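PDB 4RU0: putative branched-chain amino acid ABC transporter, periplasmic branched-chain amino acid-binding protein from Pseudomonas protegens Pf-5, which probably binds a small solute, perhaps a branched-chain amino acid, in the periplasm and delivers it to an ABC transporter for uptake. Local coordinates for residues L155-E160 with F239-G244; S190-E195 with I265-A270; V245-A250 with S273-P278; L380-K385 with G394-V399. One frame throughout, in Å; residues are numbered along the deposited sequence.

Contact 1: L155-E160 with F239-G244; sequences LTFYSE and FLRTWG. With P3G (3,6,9,12,15-pentaoxaheptadecane), chain C.
Arg241 meets Phe157 and Glu160 where the first turn of helix 157-172 faces the end of strand 237-241. Thr156 is the helix N-cap; its OG1 accepts a weak bond from Ser159 N. The cation-pi contact is off-centre. Arg241 NH1 lies over one face of the Phe157 ring, toward its rim, and comes within 3.3 Å of Phe157 CD1. The planes of ring and guanidinium are 58° apart, not stacked flat. The bend of the arginine chain at chi3 (68°) brings its end across this ring.

The ionic contact is looser. Glu160 OE1 and Arg241 NH1 form a long salt bridge of 3.9 Å, with carboxylate and guanidinium planes steeply inclined. Both groups have stronger partners: Asp267 OD2 forms a salt bridge with Arg241 NE, and the backbone N of Ile268 donates to Glu160 OE2.

Phe239 packs beside the charged groups. The Phe239 ring presents its edge to the Glu160 carboxylate, with CZ 4.1 Å from Glu160 CD. Arg241 CD lies over one face of the same ring, toward its rim.

Past the strand end, Trp243 serves the ligand pocket. The bound pentaether lays its C14 over the centre of the indole, 3.7 Å above the plane, and its O6 is 3.6 Å from Trp243 CD1. Replacing the indole by an alanine is likely to strip this end of the ether chain of its flat support.

With Asp267 near Glu160 and Arg241, two acids share one buried cation. Their closeness would probably raise the proton affinity of one, while the arginine would offset part of the repulsion.

Contact 2: S190-E195 with I265-A270; sequences SAYGRE and IGDIWA. With P3G (3,6,9,12,15-pentaoxaheptadecane), chain C.
Tyr192 reaches from the short helix 191-194 to Asp267 and Trp269, just after strand 264-266. The site belongs to an alpha/beta lobe of a periplasmic binding protein, where loops at strand ends line the ligand pocket.

The Tyr192 ring extends toward this segment because CG is anti to the backbone N (chi1 154°). Tyr192 OH stops 3.4 Å from Asp267 CG. The carboxylate oxygen OD1 sits at the ring edge, near the ring plane, while the carboxylate plane stands 76° from the ring. OH and OD1 are poorly aligned for a bond; the hydroxyl instead pairs with the carbonyl O of Thr242. O6 of the bound pentaether lies over one ring face, toward its rim, and Tyr192 CB is 3.6 Å from P3G C13. The ring also takes part in a cation-pi contact with Arg241. A leucine in its place would probably leave the Thr242 carbonyl without this donor and the ether chain without an aromatic face.

Trp269 has CG beside its own backbone N, and its indole lies obliquely to the Tyr192 ring. Tyr192 CE1 and Trp269 CD1 are 4.0 Å apart. The indole offers one face to P3G C10, which lies 3.5 Å above its plane and off-centre. Gly135 O accepts from NE1 and helps to fix the rotation of the ring.

Asp267 holds this segment from within while its OD2 pairs with Arg241. An Asx turn folds the backbone back on the carboxylate: Trp269 N donates to the anti lone pair of Asp267 OD1 over 2.9 Å, at a nearly straight 170°.

Contact 3: V245-A250 with S273-P278; sequences VSTPVA and SEDVLP
Pro248 presses against the backbone of Asp275, joining the first turn of helix 246-256 to the short helical region 273-278. This is the tight part of the contact. Pro248 CG lies 3.3 Å from Asp275 O, and CB and CD of the same ring also stand near that oxygen. Thr247 adds its methyl group: CG2 is 3.6 Å from Asp275 O and 3.8 Å from Asp275 CB. The methyl, anti to the backbone N of Thr247, faces Asp275, while the hydroxyl, beside that N, meets a water. The backbones are close here, with CA of Pro248 and CA of Val276 5.4 Å apart.

Two looser parts adjoin it. Toward the exposed end, the rings of Pro248 and Pro278 cross at an angle and touch through their CB atoms at 4.0 Å. Pro278 is exposed, and its CB and CG face Pro248. On the polar side, the side chains of Thr247 and Asp275 are joined through the water. It is 2.8 Å from Thr247 OG1 and gives a weak bond to Asp275 OD1. Each side chain also has a direct partner: Thr242 OG1 for Thr247, and the backbone N of Ser272 for Asp275 OD2.

The contact ties together the helices that flank strand 264-266 in the chain, near the ligand-pocket end of this lobe. Val276 turns away from it to pack on Trp402 and Trp407. The chemistry of the contact is mainly apolar carbon set against one backbone carbonyl, with polar linkage left to the water. Cohesion across it probably rests more on shape than on directed bonds.

Contact 4: L380-K385 with G394-V399; sequences LMQNLK and GGAARV
Gln382 points its amide at the backbone of Ala396, and both ends of the amide are used. Ala396 N donates to Gln382 OE1 over 2.8 Å, and Gln382 NE2 donates to Ala396 O over 2.8 Å. Neither bond is straight: the angles at hydrogen are 143° and 140°. NE2 approaches from above the Ala396 carbonyl plane. The side chain reaches across because CG lies between the backbone N and carbonyl carbon (chi1 64°) and the chain runs extended beyond it. The Ala396 methyl comes alongside the amide, with CB 3.3 Å from Gln382 OE1.

Gly394 fits against the same oxygen, its C 3.2 Å from Gln382 OE1. The absence of a CB at Gly394 lets this oxygen come close. Leu384 also brings one methyl to Gly394, with CD2 4.0 Å from Gly394 N. Met154 and Trp413 help to enclose the Gln382 side chain.

The paired bonds imitate those of a neighbouring strand. Here a glutamine amide grips the backbone N and O of one residue at the start of strand 396-402, an antiparallel member of the mixed sheet in this alpha/beta binding-protein fold.

From the N terminus, residues 155-160 open contact 1, and 190-195 open contact 2 before contact 1 closes at 239-244. Contact 2 closes at 265-270, so the two cross. They meet through Arg241, at the end of strand 237-241, and Asp267, just past the end of the neighbouring strand 264-266, and both touch the ligand. Contact 3 starts right after contact 1 ends and closes at 273-278, crossing contact 2; Thr242 and Thr247 link it to contact 1. Contact 4 follows in series and closes a short loop from 380-385 to 394-399. Leu155 packs on Gly395, joining contact 4 to contact 1. Contacts 1, 2 and 4 all reach the same mixed sheet.

Contact 1: L155-E160 with F239-G244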
loop_
_atom_site.group_PDB
_atom_site.type_symbol
_atom_site.label_atom_id
_atom_site.label_comp_id
_atom_site.label_asym_id
_atom_site.label_seq_id
_atom_site.Cartn_x
_atom_site.Cartn_y
_atom_site.Cartn_z
ATOM N N LEU A 155 -1.664 5.458 -0.428
ATOM C CA LEU A 155 -1.075 5.878 0.812
ATOM C C LEU A 155 0.428 5.934 0.788
ATOM O O LEU A 155 1.068 4.934 0.636
ATOM C CB LEU A 155 -1.551 4.956 1.935
ATOM C CG LEU A 155 -1.303 5.456 3.349
ATOM C CD1 LEU A 155 -2.088 6.716 3.609
ATOM C CD2 LEU A 155 -1.648 4.397 4.355
ATOM N N THR A 156 0.986 7.101 1.011
ATOM C CA THR A 156 2.406 7.217 1.265
ATOM C C THR A 156 2.664 7.206 2.757
ATOM O O THR A 156 1.799 7.518 3.538
ATOM C CB THR A 156 3.008 8.488 0.677
ATOM O OG1 THR A 156 2.467 9.627 1.334
ATOM C CG2 THR A 156 2.727 8.571 -0.797
ATOM N N PHE A 157 3.872 6.854 3.137
ATOM C CA PHE A 157 4.258 6.863 4.542
ATOM C C PHE A 157 4.118 8.244 5.181
ATOM O O PHE A 157 3.896 8.352 6.390
ATOM C CB PHE A 157 5.687 6.349 4.691
ATOM C CG PHE A 157 5.854 4.915 4.279
ATOM C CD1 PHE A 157 4.995 3.936 4.763
ATOM C CD2 PHE A 157 6.852 4.546 3.385
ATOM C CE1 PHE A 157 5.140 2.607 4.377
ATOM C CE2 PHE A 157 7.001 3.221 2.990
ATOM C CZ PHE A 157 6.144 2.250 3.490
ATOM N N TYR A 158 4.225 9.302 4.382
ATOM C CA TYR A 158 4.003 10.646 4.914
ATOM C C TYR A 158 2.547 10.802 5.335
ATOM O O TYR A 158 2.261 11.230 6.452
ATOM C CB TYR A 158 4.379 11.726 3.896
ATOM C CG TYR A 158 5.850 12.069 3.878
ATOM C CD1 TYR A 158 6.809 11.132 4.240
ATOM C CD2 TYR A 158 6.285 13.334 3.500
ATOM C CE1 TYR A 158 8.159 11.442 4.218
ATOM C CE2 TYR A 158 7.634 13.655 3.477
ATOM C CZ TYR A 158 8.567 12.704 3.841
ATOM O OH TYR A 158 9.913 13.004 3.826
ATOM N N SER A 159 1.626 10.450 4.441
ATOM C CA SER A 159 0.204 10.494 4.767
ATOM C C SER A 159 -0.140 9.552 5.914
ATOM O O SER A 159 -0.993 9.861 6.735
ATOM C CB SER A 159 -0.643 10.141 3.544
ATOM O OG SER A 159 -0.476 11.091 2.514
ATOM N N GLU A 160 0.522 8.398 5.954
ATOM C CA GLU A 160 0.261 7.412 6.993
ATOM C C GLU A 160 0.539 8.009 8.365
ATOM O O GLU A 160 -0.231 7.806 9.304
ATOM C CB GLU A 160 1.100 6.153 6.796
ATOM C CG GLU A 160 0.673 5.011 7.709
ATOM C CD GLU A 160 1.674 3.871 7.732
ATOM O OE1 GLU A 160 2.875 4.119 7.475
ATOM O OE2 GLU A 160 1.260 2.727 8.012
ATOM N N PHE A 239 3.778 3.821 17.798
ATOM C CA PHE A 239 3.651 3.669 16.359
ATOM C C PHE A 239 4.687 2.627 15.925
ATOM O O PHE A 239 5.884 2.910 15.894
ATOM C CB PHE A 239 3.878 5.017 15.667
ATOM C CG PHE A 239 3.521 5.039 14.198
ATOM C CD1 PHE A 239 2.801 4.003 13.614
ATOM C CD2 PHE A 239 3.911 6.107 13.405
ATOM C CE1 PHE A 239 2.478 4.035 12.257
ATOM C CE2 PHE A 239 3.589 6.146 12.054
ATOM C CZ PHE A 239 2.868 5.104 11.478
ATOM N N LEU A 240 4.231 1.419 15.613
ATOM C CA LEU A 240 5.147 0.320 15.345
ATOM C C LEU A 240 5.462 0.200 13.862
ATOM O O LEU A 240 4.641 -0.278 13.081
ATOM C CB LEU A 240 4.571 -0.997 15.860
ATOM C CG LEU A 240 5.523 -2.181 15.753
ATOM C CD1 LEU A 240 6.752 -1.932 16.607
ATOM C CD2 LEU A 240 4.839 -3.485 16.140
ATOM N N ARG A 241 6.680 0.545 13.491
ATOM C CA ARG A 241 7.071 0.566 12.098
ATOM C C ARG A 241 8.253 -0.353 11.943
ATOM O O ARG A 241 9.310 0.011 11.528
ATOM C CB ARG A 241 7.412 1.980 11.662
ATOM C CG ARG A 241 6.298 2.977 11.890
ATOM C CD ARG A 241 6.420 4.200 11.010
ATOM N NE ARG A 241 6.181 3.811 9.651
ATOM C CZ ARG A 241 7.066 3.874 8.676
ATOM N NH1 ARG A 241 6.732 3.444 7.485
ATOM N NH2 ARG A 241 8.254 4.365 8.883
ATOM N N THR A 242 8.003 -1.586 12.305
ATOM C CA THR A 242 8.932 -2.682 12.097
ATOM C C THR A 242 8.542 -3.429 10.828
ATOM O O THR A 242 7.553 -3.092 10.177
ATOM C CB THR A 242 8.923 -3.660 13.291
ATOM O OG1 THR A 242 7.564 -4.005 13.605
ATOM C CG2 THR A 242 9.567 -3.023 14.507
ATOM N N TRP A 243 9.319 -4.444 10.480
ATOM C CA TRP A 243 9.038 -5.243 9.300
ATOM C C TRP A 243 9.632 -6.633 9.465
ATOM O O TRP A 243 10.701 -6.796 10.057
ATOM C CB TRP A 243 9.589 -4.558 8.047
ATOM C CG TRP A 243 9.639 -5.451 6.859
ATOM C CD1 TRP A 243 8.597 -5.798 6.044
ATOM C CD2 TRP A 243 10.794 -6.120 6.346
ATOM N NE1 TRP A 243 9.038 -6.646 5.054
ATOM C CE2 TRP A 243 10.383 -6.859 5.218
ATOM C CE3 TRP A 243 12.136 -6.165 6.730
ATOM C CZ2 TRP A 243 11.270 -7.637 4.470
ATOM C CZ3 TRP A 243 13.018 -6.938 5.987
ATOM C CH2 TRP A 243 12.581 -7.664 4.870
ATOM N N GLY A 244 8.926 -7.638 8.961
ATOM C CA GLY A 244 9.375 -9.009 9.068
ATOM C C GLY A 244 9.513 -9.471 10.505
ATOM O O GLY A 244 8.574 -9.372 11.292
HETATM O O3 P3G C . 4.009 -7.381 -1.423
HETATM C C7 P3G C . 4.255 -6.008 -1.667
HETATM C C8 P3G C . 5.741 -5.737 -1.520
HETATM O O4 P3G C . 5.921 -4.372 -1.171
HETATM C C9 P3G C . 6.972 -4.204 -0.237
HETATM C C10 P3G C . 6.502 -3.225 0.815
HETATM O O5 P3G C . 7.618 -2.510 1.315
HETATM C C11 P3G C . 7.648 -2.517 2.727
HETATM C C12 P3G C . 9.003 -2.022 3.196
HETATM O O6 P3G C . 9.546 -2.943 4.123
HETATM C C13 P3G C . 10.921 -2.728 4.340
HETATM C C14 P3G C . 11.704 -3.734 3.536
HETATM O O7 P3G C . 13.058 -3.316 3.454
#

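Contact 2: S190-E195 with I265-A270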
loop_
_atom_site.group_PDB
_atom_site.type_symbol
_atom_site.label_atom_id
_atom_site.label_comp_id
_atom_site.label_asym_id
_atom_site.label_seq_id
_atom_site.Cartn_x
_atom_site.Cartn_y
_atom_site.Cartn_z
ATOM N N SER A 190 15.893 1.532 8.548
ATOM C CA SER A 190 15.989 1.399 7.097
ATOM C C SER A 190 15.282 2.595 6.475
ATOM O O SER A 190 14.680 3.391 7.195
ATOM C CB SER A 190 15.364 0.088 6.619
ATOM O OG SER A 190 13.986 0.030 6.958
ATOM N N ALA A 191 15.359 2.734 5.153
ATOM C CA ALA A 191 14.676 3.828 4.471
ATOM C C ALA A 191 13.191 3.768 4.786
ATOM O O ALA A 191 12.555 4.796 5.026
ATOM C CB ALA A 191 14.906 3.766 2.969
ATOM N N TYR A 192 12.653 2.552 4.796
ATOM C CA TYR A 192 11.263 2.318 5.174
ATOM C C TYR A 192 10.940 2.860 6.565
ATOM O O TYR A 192 9.890 3.462 6.761
ATOM C CB TYR A 192 10.942 0.822 5.108
ATOM C CG TYR A 192 9.825 0.381 6.024
ATOM C CD1 TYR A 192 8.494 0.611 5.694
ATOM C CD2 TYR A 192 10.101 -0.280 7.210
ATOM C CE1 TYR A 192 7.471 0.199 6.530
ATOM C CE2 TYR A 192 9.091 -0.697 8.049
ATOM C CZ TYR A 192 7.778 -0.454 7.706
ATOM O OH TYR A 192 6.777 -0.869 8.550
ATOM N N GLY A 193 11.834 2.641 7.523
ATOM C CA GLY A 193 11.573 3.041 8.896
ATOM C C GLY A 193 11.826 4.518 9.151
ATOM O O GLY A 193 11.182 5.134 10.000
ATOM N N ARG A 194 12.764 5.087 8.404
ATOM C CA ARG A 194 13.140 6.483 8.571
ATOM C C ARG A 194 12.209 7.454 7.831
ATOM O O ARG A 194 12.282 8.664 8.055
ATOM C CB ARG A 194 14.586 6.695 8.104
ATOM C CG ARG A 194 15.644 5.970 8.934
ATOM C CD ARG A 194 17.026 6.173 8.315
ATOM N NE ARG A 194 18.047 5.338 8.942
ATOM C CZ ARG A 194 19.354 5.593 8.897
ATOM N NH1 ARG A 194 19.807 6.670 8.264
ATOM N NH2 ARG A 194 20.210 4.775 9.498
ATOM N N GLU A 195 11.338 6.930 6.967
ATOM C CA GLU A 195 10.492 7.778 6.122
ATOM C C GLU A 195 9.586 8.691 6.926
ATOM O O GLU A 195 9.295 9.800 6.493
ATOM C CB GLU A 195 9.623 6.936 5.169
ATOM C CG GLU A 195 10.217 6.712 3.786
ATOM C CD GLU A 195 10.676 8.000 3.111
ATOM O OE1 GLU A 195 9.822 8.781 2.637
ATOM O OE2 GLU A 195 11.902 8.228 3.048
ATOM N N ILE A 265 0.152 0.684 17.679
ATOM C CA ILE A 265 -0.468 0.741 16.360
ATOM C C ILE A 265 0.553 0.465 15.272
ATOM O O ILE A 265 1.509 1.223 15.086
ATOM C CB ILE A 265 -1.127 2.100 16.086
ATOM C CG1 ILE A 265 -2.096 2.462 17.212
ATOM C CG2 ILE A 265 -1.849 2.064 14.753
ATOM C CD1 ILE A 265 -2.707 3.842 17.076
ATOM N N GLY A 266 0.341 -0.621 14.545
ATOM C CA GLY A 266 1.283 -1.021 13.523
ATOM C C GLY A 266 1.135 -0.275 12.210
ATOM O O GLY A 266 0.038 0.150 11.826
ATOM N N ASP A 267 2.269 -0.109 11.534
ATOM C CA ASP A 267 2.331 0.314 10.142
ATOM C C ASP A 267 1.464 -0.599 9.276
ATOM O O ASP A 267 1.134 -1.718 9.681
ATOM C CB ASP A 267 3.781 0.278 9.662
ATOM C CG ASP A 267 3.988 1.020 8.371
ATOM O OD1 ASP A 267 3.791 0.416 7.295
ATOM O OD2 ASP A 267 4.367 2.209 8.437
ATOM N N ILE A 268 1.105 -0.148 8.081
ATOM C CA ILE A 268 0.316 -0.997 7.191
ATOM C C ILE A 268 1.117 -2.234 6.785
ATOM O O ILE A 268 0.549 -3.270 6.460
ATOM C CB ILE A 268 -0.154 -0.243 5.935
ATOM C CG1 ILE A 268 1.035 0.201 5.081
ATOM C CG2 ILE A 268 -1.021 0.952 6.327
ATOM C CD1 ILE A 268 0.641 0.668 3.703
ATOM N N TRP A 269 2.440 -2.137 6.845
ATOM C CA TRP A 269 3.298 -3.278 6.547
ATOM C C TRP A 269 3.627 -4.070 7.808
ATOM O O TRP A 269 4.588 -4.833 7.848
ATOM C CB TRP A 269 4.571 -2.807 5.839
ATOM C CG TRP A 269 4.226 -2.118 4.568
ATOM C CD1 TRP A 269 4.283 -0.785 4.321
ATOM C CD2 TRP A 269 3.712 -2.729 3.382
ATOM N NE1 TRP A 269 3.857 -0.525 3.043
ATOM C CE2 TRP A 269 3.500 -1.704 2.446
ATOM C CE3 TRP A 269 3.423 -4.048 3.017
ATOM C CZ2 TRP A 269 3.005 -1.951 1.165
ATOM C CZ3 TRP A 269 2.933 -4.293 1.746
ATOM C CH2 TRP A 269 2.730 -3.250 0.836
ATOM N N ALA A 270 2.809 -3.877 8.834
ATOM C CA ALA A 270 2.880 -4.684 10.046
ATOM C C ALA A 270 1.464 -5.034 10.476
ATOM O O ALA A 270 1.178 -5.153 11.660
ATOM C CB ALA A 270 3.621 -3.940 11.156
HETATM O O3 P3G C . 4.009 -7.381 -1.423
HETATM C C7 P3G C . 4.255 -6.008 -1.667
HETATM C C8 P3G C . 5.741 -5.737 -1.520
HETATM O O4 P3G C . 5.921 -4.372 -1.171
HETATM C C9 P3G C . 6.972 -4.204 -0.237
HETATM C C10 P3G C . 6.502 -3.225 0.815
HETATM O O5 P3G C . 7.618 -2.510 1.315
HETATM C C11 P3G C . 7.648 -2.517 2.727
HETATM C C12 P3G C . 9.003 -2.022 3.196
HETATM O O6 P3G C . 9.546 -2.943 4.123
HETATM C C13 P3G C . 10.921 -2.728 4.340
HETATM C C14 P3G C . 11.704 -3.734 3.536
HETATM O O7 P3G C . 13.058 -3.316 3.454
#

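Contact 3: V245-A250 with S273-P278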
loop_
_atom_site.group_PDB
_atom_site.type_symbol
_atom_site.label_atom_id
_atom_site.label_comp_id
_atom_site.label_asym_id
_atom_site.label_seq_id
_atom_site.Cartn_x
_atom_site.Cartn_y
_atom_site.Cartn_z
ATOM N N VAL A 245 10.702 -9.959 10.843
ATOM C CA VAL A 245 10.952 -10.610 12.123
ATOM C C VAL A 245 10.832 -9.664 13.316
ATOM O O VAL A 245 10.444 -10.074 14.409
ATOM C CB VAL A 245 12.351 -11.244 12.138
ATOM C CG1 VAL A 245 12.432 -12.308 13.214
ATOM C CG2 VAL A 245 12.679 -11.834 10.769
ATOM N N SER A 246 11.162 -8.398 13.108
ATOM C CA SER A 246 11.166 -7.449 14.203
ATOM C C SER A 246 9.752 -7.155 14.707
ATOM O O SER A 246 9.584 -6.677 15.827
ATOM C CB SER A 246 11.862 -6.155 13.783
ATOM O OG SER A 246 11.300 -5.631 12.596
ATOM N N THR A 247 8.740 -7.467 13.900
ATOM C CA THR A 247 7.364 -7.175 14.289
ATOM C C THR A 247 6.835 -8.131 15.384
ATOM O O THR A 247 6.370 -7.655 16.420
ATOM C CB THR A 247 6.410 -7.188 13.060
ATOM O OG1 THR A 247 6.785 -6.146 12.150
ATOM C CG2 THR A 247 4.967 -6.977 13.495
ATOM N N PRO A 248 6.916 -9.468 15.182
ATOM C CA PRO A 248 6.463 -10.335 16.280
ATOM C C PRO A 248 7.329 -10.192 17.523
ATOM O O PRO A 248 6.826 -10.305 18.642
ATOM C CB PRO A 248 6.590 -11.752 15.697
ATOM C CG PRO A 248 6.661 -11.571 14.235
ATOM C CD PRO A 248 7.347 -10.266 14.020
ATOM N N VAL A 249 8.620 -9.954 17.323
ATOM C CA VAL A 249 9.528 -9.745 18.440
ATOM C C VAL A 249 9.134 -8.497 19.220
ATOM O O VAL A 249 9.121 -8.516 20.453
ATOM C CB VAL A 249 10.994 -9.627 17.969
ATOM C CG1 VAL A 249 11.894 -9.175 19.109
ATOM C CG2 VAL A 249 11.474 -10.950 17.399
ATOM N N ALA A 250 8.802 -7.420 18.505
ATOM C CA ALA A 250 8.393 -6.170 19.148
ATOM C C ALA A 250 7.206 -6.404 20.081
ATOM O O ALA A 250 7.185 -5.923 21.218
ATOM C CB ALA A 250 8.048 -5.114 18.107
ATOM N N SER A 273 -1.932 -11.000 9.674
ATOM C CA SER A 273 -2.040 -12.104 10.626
ATOM C C SER A 273 -0.674 -12.715 10.887
ATOM O O SER A 273 -0.329 -13.050 12.020
ATOM C CB SER A 273 -2.989 -13.190 10.099
ATOM O OG SER A 273 -4.241 -12.646 9.728
ATOM N N GLU A 274 0.099 -12.854 9.816
ATOM C CA GLU A 274 1.416 -13.471 9.882
ATOM C C GLU A 274 2.409 -12.619 10.664
ATOM O O GLU A 274 3.418 -13.120 11.156
ATOM C CB GLU A 274 1.939 -13.728 8.467
ATOM C CG GLU A 274 0.957 -14.503 7.608
ATOM C CD GLU A 274 1.501 -14.818 6.234
ATOM O OE1 GLU A 274 2.637 -14.388 5.929
ATOM O OE2 GLU A 274 0.790 -15.498 5.461
ATOM N N ASP A 275 2.127 -11.325 10.767
ATOM C CA ASP A 275 2.991 -10.430 11.525
ATOM C C ASP A 275 2.804 -10.620 13.022
ATOM O O ASP A 275 3.691 -10.288 13.803
ATOM C CB ASP A 275 2.721 -8.970 11.153
ATOM C CG ASP A 275 3.200 -8.623 9.755
ATOM O OD1 ASP A 275 4.316 -9.045 9.380
ATOM O OD2 ASP A 275 2.458 -7.925 9.032
ATOM N N VAL A 276 1.652 -11.155 13.422
ATOM C CA VAL A 276 1.300 -11.208 14.840
ATOM C C VAL A 276 1.004 -12.611 15.376
ATOM O O VAL A 276 1.092 -12.841 16.582
ATOM C CB VAL A 276 0.083 -10.318 15.130
ATOM C CG1 VAL A 276 0.469 -8.866 15.023
ATOM C CG2 VAL A 276 -1.059 -10.649 14.178
ATOM N N LEU A 277 0.646 -13.539 14.495
ATOM C CA LEU A 277 0.457 -14.937 14.899
ATOM C C LEU A 277 1.667 -15.550 15.629
ATOM O O LEU A 277 1.479 -16.267 16.607
ATOM C CB LEU A 277 0.102 -15.799 13.682
ATOM C CG LEU A 277 -1.373 -15.805 13.277
ATOM C CD1 LEU A 277 -1.551 -16.445 11.920
ATOM C CD2 LEU A 277 -2.223 -16.521 14.319
ATOM N N PRO A 278 2.907 -15.277 15.168
ATOM C CA PRO A 278 4.029 -15.872 15.909
ATOM C C PRO A 278 4.162 -15.359 17.344
ATOM O O PRO A 278 4.786 -16.023 18.168
ATOM C CB PRO A 278 5.254 -15.461 15.085
ATOM C CG PRO A 278 4.723 -15.180 13.721
ATOM C CD PRO A 278 3.372 -14.590 13.947
HETATM O O HOH W 1 5.871 -6.532 9.579
#

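Contact 4: L380-K385 with G394-V399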
loop_
_atom_site.group_PDB
_atom_site.type_symbol
_atom_site.label_atom_id
_atom_site.label_comp_id
_atom_site.label_asym_id
_atom_site.label_seq_id
_atom_site.Cartn_x
_atom_site.Cartn_y
_atom_site.Cartn_z
ATOM N N LEU A 380 -13.815 -1.670 1.362
ATOM C CA LEU A 380 -12.508 -2.271 1.115
ATOM C C LEU A 380 -11.467 -1.261 0.631
ATOM O O LEU A 380 -10.298 -1.326 1.016
ATOM C CB LEU A 380 -12.650 -3.405 0.097
ATOM C CG LEU A 380 -11.428 -4.281 -0.173
ATOM C CD1 LEU A 380 -10.813 -4.773 1.128
ATOM C CD2 LEU A 380 -11.825 -5.454 -1.054
HETATM N N MSE A 381 -11.898 -0.331 -0.211
HETATM C CA MSE A 381 -10.997 0.650 -0.799
HETATM C C MSE A 381 -11.530 2.063 -0.594
HETATM O O MSE A 381 -12.736 2.293 -0.659
HETATM C CB MSE A 381 -10.804 0.366 -2.289
HETATM C CG MSE A 381 -9.970 1.402 -3.031
HETATM SE SE MSE A 381 -10.041 1.130 -4.966
HETATM C CE MSE A 381 -9.655 -0.771 -4.966
ATOM N N GLN A 382 -10.630 3.007 -0.343
ATOM C CA GLN A 382 -11.021 4.396 -0.135
ATOM C C GLN A 382 -11.302 5.112 -1.453
ATOM O O GLN A 382 -11.099 4.553 -2.531
ATOM C CB GLN A 382 -9.929 5.138 0.638
ATOM C CG GLN A 382 -8.613 5.253 -0.110
ATOM C CD GLN A 382 -7.468 5.685 0.785
ATOM O OE1 GLN A 382 -7.181 6.876 0.919
ATOM N NE2 GLN A 382 -6.803 4.714 1.400
ATOM N N ASN A 383 -11.775 6.351 -1.360
ATOM C CA ASN A 383 -11.893 7.213 -2.529
ATOM C C ASN A 383 -10.519 7.545 -3.100
ATOM O O ASN A 383 -9.529 7.614 -2.368
ATOM C CB ASN A 383 -12.636 8.510 -2.183
ATOM C CG ASN A 383 -14.122 8.292 -1.941
ATOM O OD1 ASN A 383 -14.569 7.171 -1.694
ATOM N ND2 ASN A 383 -14.897 9.370 -2.016
ATOM N N LEU A 384 -10.461 7.738 -4.413
ATOM C CA LEU A 384 -9.223 8.119 -5.086
ATOM C C LEU A 384 -9.464 9.276 -6.036
ATOM O O LEU A 384 -10.318 9.199 -6.914
ATOM C CB LEU A 384 -8.637 6.942 -5.864
ATOM C CG LEU A 384 -7.893 5.864 -5.085
ATOM C CD1 LEU A 384 -7.533 4.719 -6.016
ATOM C CD2 LEU A 384 -6.652 6.462 -4.455
ATOM N N LYS A 385 -8.716 10.352 -5.857
ATOM C CA LYS A 385 -8.748 11.450 -6.806
ATOM C C LYS A 385 -7.324 11.909 -7.078
ATOM O O LYS A 385 -6.732 12.639 -6.287
ATOM C CB LYS A 385 -9.610 12.603 -6.292
ATOM C CG LYS A 385 -9.838 13.706 -7.317
ATOM C CD LYS A 385 -11.123 14.473 -7.030
ATOM C CE LYS A 385 -11.179 15.777 -7.804
ATOM N NZ LYS A 385 -10.125 16.729 -7.348
ATOM N N GLY A 394 -5.085 9.525 -2.371
ATOM C CA GLY A 394 -5.866 8.924 -1.298
ATOM C C GLY A 394 -5.525 9.468 0.077
ATOM O O GLY A 394 -6.109 10.450 0.532
ATOM N N GLY A 395 -4.580 8.817 0.747
ATOM C CA GLY A 395 -4.087 9.285 2.027
ATOM C C GLY A 395 -4.925 8.908 3.239
ATOM O O GLY A 395 -4.794 9.528 4.287
ATOM N N ALA A 396 -5.780 7.895 3.114
ATOM C CA ALA A 396 -6.565 7.442 4.259
ATOM C C ALA A 396 -6.233 6.003 4.639
ATOM O O ALA A 396 -5.653 5.262 3.849
ATOM C CB ALA A 396 -8.050 7.580 3.977
ATOM N N ALA A 397 -6.604 5.619 5.856
ATOM C CA ALA A 397 -6.427 4.248 6.322
ATOM C C ALA A 397 -7.476 3.905 7.365
ATOM O O ALA A 397 -8.087 4.795 7.953
ATOM C CB ALA A 397 -5.036 4.049 6.894
ATOM N N ARG A 398 -7.675 2.613 7.592
ATOM C CA ARG A 398 -8.570 2.151 8.642
ATOM C C ARG A 398 -7.778 1.432 9.722
ATOM O O ARG A 398 -6.720 0.865 9.451
ATOM C CB ARG A 398 -9.647 1.228 8.070
ATOM C CG ARG A 398 -10.594 1.911 7.102
ATOM C CD ARG A 398 -11.574 0.924 6.492
ATOM N NE ARG A 398 -12.473 0.344 7.485
ATOM C CZ ARG A 398 -13.699 0.794 7.736
ATOM N NH1 ARG A 398 -14.174 1.835 7.067
ATOM N NH2 ARG A 398 -14.450 0.204 8.656
ATOM N N VAL A 399 -8.290 1.464 10.945
ATOM C CA VAL A 399 -7.655 0.766 12.053
ATOM C C VAL A 399 -8.364 -0.559 12.305
ATOM O O VAL A 399 -9.590 -0.617 12.333
ATOM C CB VAL A 399 -7.673 1.615 13.334
ATOM C CG1 VAL A 399 -6.920 0.910 14.459
ATOM C CG2 VAL A 399 -7.090 2.997 13.060
#